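Serine-rich Repeat Adhesion Glycoprotein (Srr1) (PDB 4MBO) binds fibrinogen as a serine-rich repeat surface glycoprotein of Streptococcus agalactiae, probably through the two beta-sandwich domains of this binding-region fragment. Local coordinates at residues 43-48 and 62-67; 80-85 and 116-121; 268-273 and 302-307. All blocks are in the same frame, centred on the assembly; numbering follows the deposited sequence.

Overall arrangement
Contacts 1 and 2 lie in one Ig-like domain, and contact 3 belongs to the C-terminal adhesin domain. The first two have centres about 16 Å apart and follow one another along the chain. A probable hydrogen bond from V120 N to F47 O (2.9 Å) connects them across neighbouring strands 116-126 and 43-51, and each packs this four-stranded sheet against the larger mixed sheet, at strands 59-64 and 82-83, so both probably help to hold the first domain's sandwich together. Contact 3 comes last in sequence, its centre about 44 and 52 Å from theirs and its nearest atoms about 31 and 32 Å away; it joins a loop to a strand at the surface of the second domain.

Contact 1 (43-48 and 62-67); sequences LVLNFA and VKLSDN
F47 holds its ring between the backbone N and the carbonyl carbon (chi1 59°), and in that position one ring face meets V62 of the other strand. V62 in turn places CG1 anti to its backbone N, which sets CG2 beside that nitrogen and aims the two methyls at different partners. CG2 lies over the F47 ring in a CH-pi contact, 3.9 Å from the ring centroid and 15° off the ring normal, shifted somewhat toward the rim near CZ. The other branch, CG1, approaches CD2 of L45 at 4.2 Å, for L45 sends its isobutyl group off strand 43-48 toward V62 and L64. L64 completes the cluster: its CD2 meets CD2 of L45 at 4.0 Å, methyl to methyl.

The two strands run nearly antiparallel, at 153°, but their axes stay 10.5 Å apart and no hydrogen bond joins them. This is face-to-face packing of two sheets, as in a beta-sandwich of Ig type. Branched aliphatic residues and a flat aromatic suit the interior because they fill the space between sheets without bringing polar groups that would need partners.

Strand 43-51 sits between strands 20-25 and 116-126, pairing through its backbone with both, while strand 59-64 lies between 139-145 and 101-106 in the opposing sheet. I22 and L24 of the first neighbour touch L45, and I22 touches F47 as well; V120 touches F47 from the second, and A143 of strand 139-145 packs on both L45 and L64.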
ATOM      1  N   LEU A  43      -9.439  -0.654   8.332  1.00 17.15           N
ATOM      2  CA  LEU A  43     -10.065  -0.818   9.646  1.00 16.56           C
ATOM      3  C   LEU A  43     -10.044   0.522  10.341  1.00 15.80           C
ATOM      4  O   LEU A  43      -9.457   1.488   9.842  1.00 16.57           O
ATOM      5  CB  LEU A  43      -9.306  -1.844  10.468  1.00 16.92           C
ATOM      6  CG  LEU A  43      -9.282  -3.252   9.862  1.00 18.41           C
ATOM      7  CD1 LEU A  43      -8.330  -4.163  10.633  1.00 19.30           C
ATOM      8  CD2 LEU A  43     -10.681  -3.850   9.767  1.00 20.32           C
ATOM      9  N   VAL A  44     -10.714   0.611  11.491  1.00 16.70           N
ATOM     10  CA  VAL A  44     -10.737   1.844  12.245  1.00 17.18           C
ATOM     11  C   VAL A  44     -10.312   1.560  13.693  1.00 16.16           C
ATOM     12  O   VAL A  44     -10.803   0.625  14.335  1.00 17.67           O
ATOM     13  CB  VAL A  44     -12.149   2.497  12.225  1.00 19.33           C
ATOM     14  CG1 VAL A  44     -12.131   3.746  13.097  1.00 20.55           C
ATOM     15  CG2 VAL A  44     -12.519   2.902  10.783  1.00 21.72           C
ATOM     16  N   LEU A  45      -9.377   2.352  14.166  1.00 15.04           N
ATOM     17  CA  LEU A  45      -8.911   2.305  15.545  1.00 14.93           C
ATOM     18  C   LEU A  45      -9.466   3.482  16.327  1.00 16.10           C
ATOM     19  O   LEU A  45      -9.397   4.631  15.878  1.00 16.90           O
ATOM     20  CB  LEU A  45      -7.390   2.403  15.563  1.00 16.19           C
ATOM     21  CG  LEU A  45      -6.715   2.578  16.938  1.00 16.42           C
ATOM     22  CD1 LEU A  45      -6.979   1.362  17.817  1.00 17.10           C
ATOM     23  CD2 LEU A  45      -5.222   2.808  16.765  1.00 18.90           C
ATOM     24  N   ASN A  46      -9.991   3.201  17.513  1.00 16.16           N
ATOM     25  CA  ASN A  46     -10.337   4.303  18.373  1.00 17.67           C
ATOM     26  C   ASN A  46      -9.894   4.030  19.801  1.00 16.27           C
ATOM     27  O   ASN A  46      -9.821   2.872  20.244  1.00 16.54           O
ATOM     28  CB  ASN A  46     -11.805   4.638  18.332  1.00 22.68           C
ATOM     29  CG  ASN A  46     -12.639   3.659  19.067  1.00 25.32           C
ATOM     30  OD1 ASN A  46     -12.973   2.616  18.548  1.00 31.23           O
ATOM     31  ND2 ASN A  46     -13.038   4.019  20.297  1.00 31.26           N
ATOM     32  N   PHE A  47      -9.550   5.097  20.508  1.00 15.76           N
ATOM     33  CA  PHE A  47      -9.167   4.986  21.906  1.00 15.37           C
ATOM     34  C   PHE A  47      -9.503   6.272  22.625  1.00 16.75           C
ATOM     35  O   PHE A  47      -9.685   7.323  22.007  1.00 16.59           O
ATOM     36  CB  PHE A  47      -7.674   4.605  22.068  1.00 15.89           C
ATOM     37  CG  PHE A  47      -6.705   5.563  21.454  1.00 15.97           C
ATOM     38  CD1 PHE A  47      -6.228   6.645  22.177  1.00 18.10           C
ATOM     39  CD2 PHE A  47      -6.242   5.351  20.162  1.00 18.96           C
ATOM     40  CE1 PHE A  47      -5.320   7.531  21.599  1.00 20.19           C
ATOM     41  CE2 PHE A  47      -5.336   6.227  19.593  1.00 19.24           C
ATOM     42  CZ  PHE A  47      -4.891   7.307  20.308  1.00 19.35           C
ATOM     43  N   ALA A  48      -9.575   6.186  23.953  1.00 15.66           N
ATOM     44  CA  ALA A  48      -9.872   7.346  24.759  1.00 15.91           C
ATOM     45  C   ALA A  48      -9.398   7.073  26.175  1.00 15.41           C
ATOM     46  O   ALA A  48      -9.264   5.909  26.589  1.00 15.47           O
ATOM     47  CB  ALA A  48     -11.367   7.614  24.756  1.00 17.23           C
ATOM     48  N   VAL A  62       0.495   3.955  21.932  1.00 14.53           N
ATOM     49  CA  VAL A  62      -0.518   2.993  21.451  1.00 14.69           C
ATOM     50  C   VAL A  62       0.239   1.953  20.619  1.00 15.22           C
ATOM     51  O   VAL A  62       0.881   2.290  19.631  1.00 15.13           O
ATOM     52  CB  VAL A  62      -1.606   3.669  20.635  1.00 16.67           C
ATOM     53  CG1 VAL A  62      -2.578   2.652  20.063  1.00 16.80           C
ATOM     54  CG2 VAL A  62      -2.328   4.695  21.480  1.00 17.63           C
ATOM     55  N   LYS A  63       0.193   0.708  21.046  1.00 13.39           N
ATOM     56  CA  LYS A  63       0.938  -0.364  20.383  1.00 14.59           C
ATOM     57  C   LYS A  63       0.065  -1.103  19.393  1.00 13.80           C
ATOM     58  O   LYS A  63      -1.026  -1.518  19.736  1.00 15.94           O
ATOM     59  CB  LYS A  63       1.484  -1.311  21.426  1.00 17.06           C
ATOM     60  CG  LYS A  63       2.304  -0.626  22.514  1.00 20.56           C
ATOM     61  CD  LYS A  63       2.663  -1.676  23.560  1.00 26.28           C
ATOM     62  CE  LYS A  63       3.353  -1.110  24.761  1.00 33.97           C
ATOM     63  NZ  LYS A  63       3.717  -2.285  25.604  1.00 37.53           N
ATOM     64  N   LEU A  64       0.550  -1.282  18.164  1.00 12.86           N
ATOM     65  CA  LEU A  64      -0.172  -2.066  17.178  1.00 12.89           C
ATOM     66  C   LEU A  64       0.604  -3.380  16.931  1.00 12.94           C
ATOM     67  O   LEU A  64       1.805  -3.481  17.136  1.00 13.42           O
ATOM     68  CB  LEU A  64      -0.310  -1.319  15.848  1.00 13.56           C
ATOM     69  CG  LEU A  64      -0.830   0.115  15.898  1.00 13.75           C
ATOM     70  CD1 LEU A  64      -0.831   0.693  14.491  1.00 14.62           C
ATOM     71  CD2 LEU A  64      -2.197   0.145  16.553  1.00 15.70           C
ATOM     72  N   SER A  65      -0.114  -4.408  16.515  1.00 13.15           N
ATOM     73  CA  SER A  65       0.509  -5.642  16.109  1.00 12.73           C
ATOM     74  C   SER A  65       1.374  -5.408  14.878  1.00 13.44           C
ATOM     75  O   SER A  65       1.214  -4.396  14.184  1.00 13.47           O
ATOM     76  CB  SER A  65      -0.573  -6.711  15.879  1.00 12.85           C
ATOM     77  OG  SER A  65      -1.627  -6.287  15.001  1.00 14.31           O
ATOM     78  N   ASP A  66       2.321  -6.307  14.634  1.00 14.75           N
ATOM     79  CA  ASP A  66       3.253  -6.164  13.534  1.00 17.23           C
ATOM     80  C   ASP A  66       2.616  -6.119  12.175  1.00 17.76           C
ATOM     81  O   ASP A  66       3.264  -5.722  11.211  1.00 21.23           O
ATOM     82  CB  ASP A  66       4.219  -7.355  13.481  1.00 20.44           C
ATOM     83  CG  ASP A  66       5.266  -7.323  14.518  1.00 25.66           C
ATOM     84  OD1 ASP A  66       5.266  -6.479  15.414  1.00 25.28           O
ATOM     85  OD2 ASP A  66       6.152  -8.225  14.413  1.00 33.57           O
ATOM     86  N   ASN A  67       1.374  -6.565  12.064  1.00 14.01           N
ATOM     87  CA  ASN A  67       0.732  -6.595  10.778  1.00 14.11           C
ATOM     88  C   ASN A  67      -0.242  -5.458  10.565  1.00 14.00           C
ATOM     89  O   ASN A  67      -1.085  -5.557   9.688  1.00 15.12           O
ATOM     90  CB  ASN A  67       0.000  -7.921  10.591  1.00 14.07           C
ATOM     91  CG  ASN A  67      -1.046  -8.167  11.668  1.00 14.16           C
ATOM     92  OD1 ASN A  67      -1.306  -7.304  12.511  1.00 14.56           O
ATOM     93  ND2 ASN A  67      -1.674  -9.335  11.615  1.00 14.79           N
TER

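Contact 2 (80-85 and 116-121); sequences QDIMDE and IKARVN
I82 meets strand 116-121 at two residues, A118 and V120, and the strand leads up to them through K117. The long aliphatic chain of K117 suits an exposed position at the margin, and its NZ stands 5.2 Å from OE1 of E85: the opposite charges are not in contact, though they may attract weakly through solvent. The carbonyl oxygen of K117 takes part in a water bridge. The water donates to O of M83 at 2.9 Å and, more weakly, to O of K117, while it accepts a weak bond from N of R119. One molecule thus links the two backbones, though only loosely on the 116-121 side.

A118 comes next, and its CB lies 4.3 Å from CG2 of I82. A single methyl suits this place, where the backbones come fairly close, the CA atoms of I82 and A118 being 6.9 Å apart. The CB of R119 is directed away from segment 80-85, and the residue is exposed, while its backbone N serves the water.

V120 supplies the tightest packing. Its CG2, beside the backbone N (CG1 takes the anti position, chi1 174°), touches both CG1 and CD1 of I82, each at 3.7 Å. The two side chains cross at about a right angle, the valine methyl lying against the end of the isoleucine chain. I82 therefore spans two residues on one face of the strand, CG2 toward A118 and the longer branch toward V120, a division of labour that a beta-branched residue with unequal arms performs well.

The contact closes one margin of the Ig-like sandwich. Strand 82-83 is outermost in its sheet and pairs with 89-95; Y104 of strand 101-106 touches both I82 and V120, and strand 43-51 runs beside 116-126, with F49 on A118.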
ATOM      1  N   GLN A  80      -2.771  12.213  13.391  1.00 25.59           N
ATOM      2  CA  GLN A  80      -3.419  13.472  13.735  1.00 27.56           C
ATOM      3  C   GLN A  80      -3.169  13.894  15.167  1.00 26.06           C
ATOM      4  O   GLN A  80      -3.001  13.056  16.069  1.00 25.43           O
ATOM      5  CB  GLN A  80      -4.935  13.422  13.461  1.00 30.89           C
ATOM      6  CG  GLN A  80      -5.285  13.088  12.010  1.00 36.22           C
ATOM      7  CD  GLN A  80      -4.722  14.086  11.001  1.00 39.01           C
ATOM      8  OE1 GLN A  80      -3.988  13.710  10.079  1.00 42.20           O
ATOM      9  NE2 GLN A  80      -5.020  15.365  11.197  1.00 39.68           N
ATOM     10  N   ASP A  81      -3.100  15.200  15.343  1.00 26.46           N
ATOM     11  CA  ASP A  81      -2.931  15.791  16.636  1.00 25.95           C
ATOM     12  C   ASP A  81      -4.144  15.457  17.509  1.00 25.69           C
ATOM     13  O   ASP A  81      -5.265  15.207  17.011  1.00 25.84           O
ATOM     14  CB  ASP A  81      -2.867  17.329  16.533  1.00 28.83           C
ATOM     15  CG  ASP A  81      -1.692  17.836  15.694  1.00 32.94           C
ATOM     16  OD1 ASP A  81      -0.638  17.149  15.613  1.00 31.80           O
ATOM     17  OD2 ASP A  81      -1.830  18.966  15.150  1.00 34.35           O
ATOM     18  N   ILE A  82      -3.915  15.493  18.805  1.00 23.58           N
ATOM     19  CA  ILE A  82      -4.987  15.370  19.776  1.00 23.22           C
ATOM     20  C   ILE A  82      -5.278  16.781  20.279  1.00 23.42           C
ATOM     21  O   ILE A  82      -4.380  17.455  20.771  1.00 22.79           O
ATOM     22  CB  ILE A  82      -4.601  14.461  20.924  1.00 22.33           C
ATOM     23  CG1 ILE A  82      -4.253  13.064  20.410  1.00 21.32           C
ATOM     24  CG2 ILE A  82      -5.755  14.365  21.915  1.00 22.97           C
ATOM     25  CD1 ILE A  82      -3.952  12.067  21.510  1.00 21.62           C
ATOM     26  N   MET A  83      -6.542  17.228  20.158  1.00 25.62           N
ATOM     27  CA  MET A  83      -6.953  18.543  20.535  1.00 28.33           C
ATOM     28  C   MET A  83      -7.926  18.494  21.696  1.00 26.89           C
ATOM     29  O   MET A  83      -8.600  17.478  21.892  1.00 26.08           O
ATOM     30  CB  MET A  83      -7.733  19.192  19.367  1.00 32.85           C
ATOM     31  CG  MET A  83      -7.116  18.945  18.012  1.00 38.36           C
ATOM     32  SD  MET A  83      -5.588  19.863  17.820  1.00 49.39           S
ATOM     33  CE  MET A  83      -6.268  21.415  17.232  1.00 49.86           C
ATOM     34  N   ASP A  84      -8.009  19.588  22.446  1.00 26.76           N
ATOM     35  CA  ASP A  84      -9.003  19.678  23.502  1.00 28.20           C
ATOM     36  C   ASP A  84     -10.237  20.436  22.974  1.00 31.06           C
ATOM     37  O   ASP A  84     -10.318  20.779  21.781  1.00 31.50           O
ATOM     38  CB  ASP A  84      -8.456  20.261  24.817  1.00 30.00           C
ATOM     39  CG  ASP A  84      -8.259  21.761  24.793  1.00 31.74           C
ATOM     40  OD1 ASP A  84      -8.464  22.414  23.742  1.00 32.72           O
ATOM     41  OD2 ASP A  84      -7.895  22.289  25.873  1.00 33.63           O
ATOM     42  N   GLU A  85     -11.194  20.677  23.854  1.00 34.02           N
ATOM     43  CA  GLU A  85     -12.462  21.285  23.429  1.00 37.10           C
ATOM     44  C   GLU A  85     -12.330  22.731  22.952  1.00 38.91           C
ATOM     45  O   GLU A  85     -13.209  23.238  22.249  1.00 40.18           O
ATOM     46  CB  GLU A  85     -13.530  21.158  24.529  1.00 40.23           C
ATOM     47  CG  GLU A  85     -13.362  22.051  25.758  1.00 44.05           C
ATOM     48  CD  GLU A  85     -12.194  21.675  26.664  1.00 47.02           C
ATOM     49  OE1 GLU A  85     -11.581  20.604  26.484  1.00 46.95           O
ATOM     50  OE2 GLU A  85     -11.902  22.468  27.588  1.00 55.42           O
ATOM     51  N   ILE A 116      -7.380  16.196  31.867  1.00 26.94           N
ATOM     52  CA  ILE A 116      -7.362  16.150  30.427  1.00 25.08           C
ATOM     53  C   ILE A 116      -8.130  14.932  29.922  1.00 23.73           C
ATOM     54  O   ILE A 116      -8.015  13.844  30.472  1.00 23.53           O
ATOM     55  CB  ILE A 116      -5.905  16.016  29.930  1.00 24.07           C
ATOM     56  CG1 ILE A 116      -5.113  17.283  30.277  1.00 26.53           C
ATOM     57  CG2 ILE A 116      -5.852  15.747  28.422  1.00 24.22           C
ATOM     58  CD1 ILE A 116      -3.629  17.114  30.083  1.00 27.67           C
ATOM     59  N   LYS A 117      -8.919  15.151  28.876  1.00 23.93           N
ATOM     60  CA  LYS A 117      -9.623  14.077  28.181  1.00 22.93           C
ATOM     61  C   LYS A 117      -9.022  13.921  26.801  1.00 23.46           C
ATOM     62  O   LYS A 117      -8.780  14.911  26.114  1.00 24.59           O
ATOM     63  CB  LYS A 117     -11.090  14.420  28.062  1.00 25.26           C
ATOM     64  CG  LYS A 117     -11.769  14.374  29.411  1.00 27.79           C
ATOM     65  CD  LYS A 117     -13.267  14.414  29.285  1.00 32.25           C
ATOM     66  CE  LYS A 117     -13.736  15.735  28.730  1.00 33.37           C
ATOM     67  NZ  LYS A 117     -13.370  16.883  29.600  1.00 38.47           N
ATOM     68  N   ALA A 118      -8.777  12.681  26.397  1.00 20.45           N
ATOM     69  CA  ALA A 118      -8.223  12.404  25.097  1.00 20.75           C
ATOM     70  C   ALA A 118      -9.148  11.430  24.385  1.00 19.89           C
ATOM     71  O   ALA A 118      -9.657  10.501  24.985  1.00 19.29           O
ATOM     72  CB  ALA A 118      -6.813  11.826  25.223  1.00 22.03           C
ATOM     73  N   ARG A 119      -9.358  11.628  23.084  1.00 19.73           N
ATOM     74  CA  ARG A 119     -10.211  10.738  22.324  1.00 20.90           C
ATOM     75  C   ARG A 119      -9.735  10.806  20.888  1.00 22.07           C
ATOM     76  O   ARG A 119      -9.612  11.893  20.329  1.00 23.16           O
ATOM     77  CB  ARG A 119     -11.683  11.181  22.411  1.00 23.08           C
ATOM     78  CG  ARG A 119     -12.679  10.241  21.757  1.00 25.25           C
ATOM     79  CD  ARG A 119     -14.130  10.562  22.144  1.00 25.48           C
ATOM     80  NE  ARG A 119     -14.276  10.517  23.600  1.00 24.89           N
ATOM     81  CZ  ARG A 119     -14.445   9.397  24.296  1.00 24.67           C
ATOM     82  NH1 ARG A 119     -14.608   8.221  23.671  1.00 26.71           N
ATOM     83  NH2 ARG A 119     -14.448   9.444  25.611  1.00 25.63           N
ATOM     84  N   VAL A 120      -9.507   9.643  20.285  1.00 19.56           N
ATOM     85  CA  VAL A 120      -8.995   9.563  18.934  1.00 19.40           C
ATOM     86  C   VAL A 120      -9.649   8.448  18.124  1.00 18.58           C
ATOM     87  O   VAL A 120      -9.948   7.355  18.667  1.00 17.98           O
ATOM     88  CB  VAL A 120      -7.469   9.251  18.984  1.00 18.95           C
ATOM     89  CG1 VAL A 120      -6.886   9.011  17.582  1.00 20.80           C
ATOM     90  CG2 VAL A 120      -6.716  10.366  19.685  1.00 20.34           C
ATOM     91  N   ASN A 121      -9.907   8.774  16.851  0.50 19.81           N
ATOM     92  CA  ASN A 121     -10.358   7.837  15.836  0.50 21.10           C
ATOM     93  C   ASN A 121      -9.371   7.975  14.684  0.50 19.39           C
ATOM     94  O   ASN A 121      -8.947   9.092  14.353  0.50 18.41           O
ATOM     95  CB  ASN A 121     -11.737   8.191  15.299  0.50 24.70           C
ATOM     96  CG  ASN A 121     -12.834   7.984  16.306  0.50 27.14           C
ATOM     97  OD1 ASN A 121     -13.093   6.863  16.751  0.50 31.43           O
ATOM     98  ND2 ASN A 121     -13.530   9.047  16.619  0.50 29.97           N
TER
HETATM   99  O   HOH W   1      -9.274  14.778  22.750  1.00 29.39           O

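Contact 3 (268-273 and 302-307)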
ATOM      1  N   LYS A 268       1.594   7.393 -23.282  0.50 17.50           N
ATOM      2  CA  LYS A 268       1.780   5.933 -23.249  0.50 17.35           C
ATOM      3  C   LYS A 268       3.241   5.607 -23.224  0.50 16.77           C
ATOM      4  O   LYS A 268       4.027   6.207 -23.954  0.50 16.97           O
ATOM      5  CB  LYS A 268       1.267   5.209 -24.504  0.50 20.06           C
ATOM      6  CG  LYS A 268      -0.216   5.125 -24.737  0.50 22.19           C
ATOM      7  CD  LYS A 268      -0.511   4.198 -25.924  0.50 22.24           C
ATOM      8  CE  LYS A 268       0.438   4.416 -27.096  0.50 22.10           C
ATOM      9  NZ  LYS A 268      -0.060   3.817 -28.383  0.50 23.15           N
ATOM     10  N   ILE A 269       3.570   4.597 -22.439  1.00 15.63           N
ATOM     11  CA  ILE A 269       4.908   3.988 -22.381  1.00 15.61           C
ATOM     12  C   ILE A 269       4.732   2.615 -23.040  1.00 15.18           C
ATOM     13  O   ILE A 269       3.809   1.854 -22.693  1.00 15.28           O
ATOM     14  CB  ILE A 269       5.392   3.835 -20.933  1.00 16.34           C
ATOM     15  CG1 ILE A 269       5.778   5.204 -20.389  1.00 17.32           C
ATOM     16  CG2 ILE A 269       6.558   2.854 -20.820  1.00 15.68           C
ATOM     17  CD1 ILE A 269       5.986   5.230 -18.890  1.00 17.76           C
ATOM     18  N   THR A 270       5.587   2.303 -24.020  1.00 13.93           N
ATOM     19  CA  THR A 270       5.502   1.067 -24.757  1.00 13.63           C
ATOM     20  C   THR A 270       6.820   0.314 -24.654  1.00 13.31           C
ATOM     21  O   THR A 270       7.877   0.817 -25.029  1.00 14.80           O
ATOM     22  CB  THR A 270       5.226   1.336 -26.264  1.00 14.77           C
ATOM     23  OG1 THR A 270       3.990   2.068 -26.401  1.00 16.78           O
ATOM     24  CG2 THR A 270       5.105   0.034 -27.027  1.00 15.77           C
ATOM     25  N   ILE A 271       6.749  -0.892 -24.101  1.00 12.63           N
ATOM     26  CA  ILE A 271       7.885  -1.786 -23.916  1.00 13.32           C
ATOM     27  C   ILE A 271       7.741  -2.995 -24.813  1.00 14.54           C
ATOM     28  O   ILE A 271       6.791  -3.753 -24.668  1.00 15.04           O
ATOM     29  CB  ILE A 271       7.969  -2.298 -22.462  1.00 14.05           C
ATOM     30  CG1 ILE A 271       8.127  -1.112 -21.518  1.00 15.32           C
ATOM     31  CG2 ILE A 271       9.154  -3.233 -22.307  1.00 15.34           C
ATOM     32  CD1 ILE A 271       7.770  -1.428 -20.063  1.00 16.43           C
ATOM     33  N   ASP A 272       8.704  -3.187 -25.723  1.00 15.46           N
ATOM     34  CA  ASP A 272       8.767  -4.366 -26.604  1.00 16.06           C
ATOM     35  C   ASP A 272       9.557  -5.447 -25.847  1.00 16.12           C
ATOM     36  O   ASP A 272      10.719  -5.223 -25.485  1.00 16.65           O
ATOM     37  CB  ASP A 272       9.540  -3.972 -27.863  1.00 18.23           C
ATOM     38  CG  ASP A 272       9.655  -5.068 -28.901  1.00 19.94           C
ATOM     39  OD1 ASP A 272       9.281  -6.245 -28.680  1.00 19.92           O
ATOM     40  OD2 ASP A 272      10.207  -4.711 -30.001  1.00 22.74           O
ATOM     41  N   TRP A 273       8.922  -6.582 -25.575  1.00 15.33           N
ATOM     42  CA  TRP A 273       9.606  -7.682 -24.880  1.00 15.22           C
ATOM     43  C   TRP A 273      10.553  -8.474 -25.785  1.00 17.54           C
ATOM     44  O   TRP A 273      11.237  -9.383 -25.321  1.00 17.83           O
ATOM     45  CB  TRP A 273       8.630  -8.569 -24.140  1.00 15.27           C
ATOM     46  CG  TRP A 273       7.904  -7.832 -23.057  1.00 14.43           C
ATOM     47  CD1 TRP A 273       6.568  -7.570 -23.019  1.00 15.00           C
ATOM     48  CD2 TRP A 273       8.461  -7.283 -21.845  1.00 14.06           C
ATOM     49  NE1 TRP A 273       6.253  -6.904 -21.859  1.00 14.96           N
ATOM     50  CE2 TRP A 273       7.410  -6.662 -21.154  1.00 13.87           C
ATOM     51  CE3 TRP A 273       9.752  -7.203 -21.315  1.00 15.07           C
ATOM     52  CZ2 TRP A 273       7.597  -6.005 -19.933  1.00 14.28           C
ATOM     53  CZ3 TRP A 273       9.939  -6.526 -20.097  1.00 14.53           C
ATOM     54  CH2 TRP A 273       8.867  -5.956 -19.428  1.00 14.38           C
ATOM     55  N   SER A 302       0.203  -7.158 -24.539  1.00 15.20           N
ATOM     56  CA  SER A 302      -0.628  -7.125 -25.750  1.00 15.65           C
ATOM     57  C   SER A 302       0.204  -6.835 -26.955  1.00 16.36           C
ATOM     58  O   SER A 302       1.413  -6.722 -26.866  1.00 16.43           O
ATOM     59  CB  SER A 302      -1.652  -5.962 -25.630  1.00 16.61           C
ATOM     60  OG  SER A 302      -0.994  -4.656 -25.589  1.00 16.14           O
ATOM     61  N   ASP A 303      -0.463  -6.728 -28.099  1.00 16.09           N
ATOM     62  CA  ASP A 303       0.187  -6.199 -29.276  1.00 17.63           C
ATOM     63  C   ASP A 303       0.287  -4.666 -29.094  1.00 17.81           C
ATOM     64  O   ASP A 303      -0.289  -4.085 -28.145  1.00 17.51           O
ATOM     65  CB  ASP A 303      -0.617  -6.549 -30.524  1.00 18.25           C
ATOM     66  CG  ASP A 303      -1.981  -5.922 -30.514  1.00 20.89           C
ATOM     67  OD1 ASP A 303      -2.698  -6.043 -29.525  1.00 20.41           O
ATOM     68  OD2 ASP A 303      -2.344  -5.298 -31.543  1.00 25.09           O
ATOM     69  N   ILE A 304       1.032  -4.010 -29.974  1.00 19.77           N
ATOM     70  CA  ILE A 304       1.274  -2.588 -29.821  1.00 21.16           C
ATOM     71  C   ILE A 304      -0.015  -1.760 -29.914  1.00 21.43           C
ATOM     72  O   ILE A 304      -0.093  -0.700 -29.310  1.00 24.30           O
ATOM     73  CB  ILE A 304       2.345  -2.146 -30.819  1.00 23.70           C
ATOM     74  CG1 ILE A 304       3.056  -0.902 -30.311  1.00 28.31           C
ATOM     75  CG2 ILE A 304       1.755  -1.995 -32.218  1.00 24.79           C
ATOM     76  CD1 ILE A 304       4.291  -0.512 -31.083  1.00 30.29           C
ATOM     77  N   ASN A 305      -1.028  -2.297 -30.621  1.00 23.17           N
ATOM     78  CA  ASN A 305      -2.336  -1.658 -30.861  1.00 24.96           C
ATOM     79  C   ASN A 305      -3.396  -2.026 -29.790  1.00 22.13           C
ATOM     80  O   ASN A 305      -4.512  -1.565 -29.856  1.00 21.51           O
ATOM     81  CB  ASN A 305      -2.873  -2.053 -32.273  1.00 27.78           C
ATOM     82  CG  ASN A 305      -2.050  -1.468 -33.434  1.00 32.42           C
ATOM     83  OD1 ASN A 305      -1.969  -0.263 -33.604  1.00 37.81           O
ATOM     84  ND2 ASN A 305      -1.489  -2.338 -34.266  1.00 35.40           N
ATOM     85  N   GLN A 306      -3.031  -2.842 -28.807  1.00 19.97           N
ATOM     86  CA  GLN A 306      -3.948  -3.249 -27.718  1.00 20.75           C
ATOM     87  C   GLN A 306      -5.220  -3.865 -28.263  1.00 21.85           C
ATOM     88  O   GLN A 306      -6.329  -3.508 -27.866  1.00 22.56           O
ATOM     89  CB  GLN A 306      -4.304  -2.064 -26.829  1.00 21.78           C
ATOM     90  CG  GLN A 306      -3.118  -1.308 -26.315  1.00 23.79           C
ATOM     91  CD  GLN A 306      -3.546  -0.261 -25.312  1.00 24.41           C
ATOM     92  OE1 GLN A 306      -4.336  -0.541 -24.399  1.00 27.99           O
ATOM     93  NE2 GLN A 306      -3.017   0.904 -25.454  1.00 25.36           N
ATOM     94  N   THR A 307      -5.022  -4.760 -29.221  1.00 20.08           N
ATOM     95  CA  THR A 307      -6.061  -5.463 -29.882  1.00 21.53           C
ATOM     96  C   THR A 307      -6.348  -6.846 -29.260  1.00 19.53           C
ATOM     97  O   THR A 307      -7.457  -7.368 -29.362  1.00 22.32           O
ATOM     98  CB  THR A 307      -5.645  -5.630 -31.356  1.00 23.70           C
ATOM     99  OG1 THR A 307      -5.345  -4.328 -31.889  1.00 29.18           O
ATOM    100  CG2 THR A 307      -6.749  -6.269 -32.144  1.00 27.09           C
TER
HETATM  101  O   HOH W   2       1.742   1.761 -28.017  1.00 29.76           O
HETATM  102  O   HOH W   3      -1.384   1.311 -27.785  1.00 31.92           O
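T270, on the extended strand 269-272, faces I304 in a type I beta turn from D303 to Q306, their CA atoms 7.5 Å apart. N of Q306 closes the turn on O of D303, and the D303 carboxylate braces the loop by accepting N of T307 at 2.7 Å on the syn lone pair of OD1. Aspartate suits this place because its short side chain can fold back onto the following amides.

CG2 of T270 meets CG1 of I304 at 4.0 Å, the two side chains crossing at about a right angle. I304 reaches it with CG1 anti to its backbone N (chi1 -155°). This contact brings the loop that joins strands 295-302 and 309-316 to strand 269-272 of the same five-stranded antiparallel sheet, across the intervening strand 210-215, whose I212 touches both T270 and Q306.

Around this apolar touch the polar ends are joined by water. In the conformer described, NZ of K268 donates to two waters, a tentative part of the bridge: one is 2.8 Å from OG1 of T270, and the other donates to O of I304 and accepts from NE2 of Q306. That NE2 also hydrogen-bonds the hydroxyl of Y298. Lysine suits this partly exposed margin, its flexible chain, in the same conformer, passing Q306 in the opposite direction.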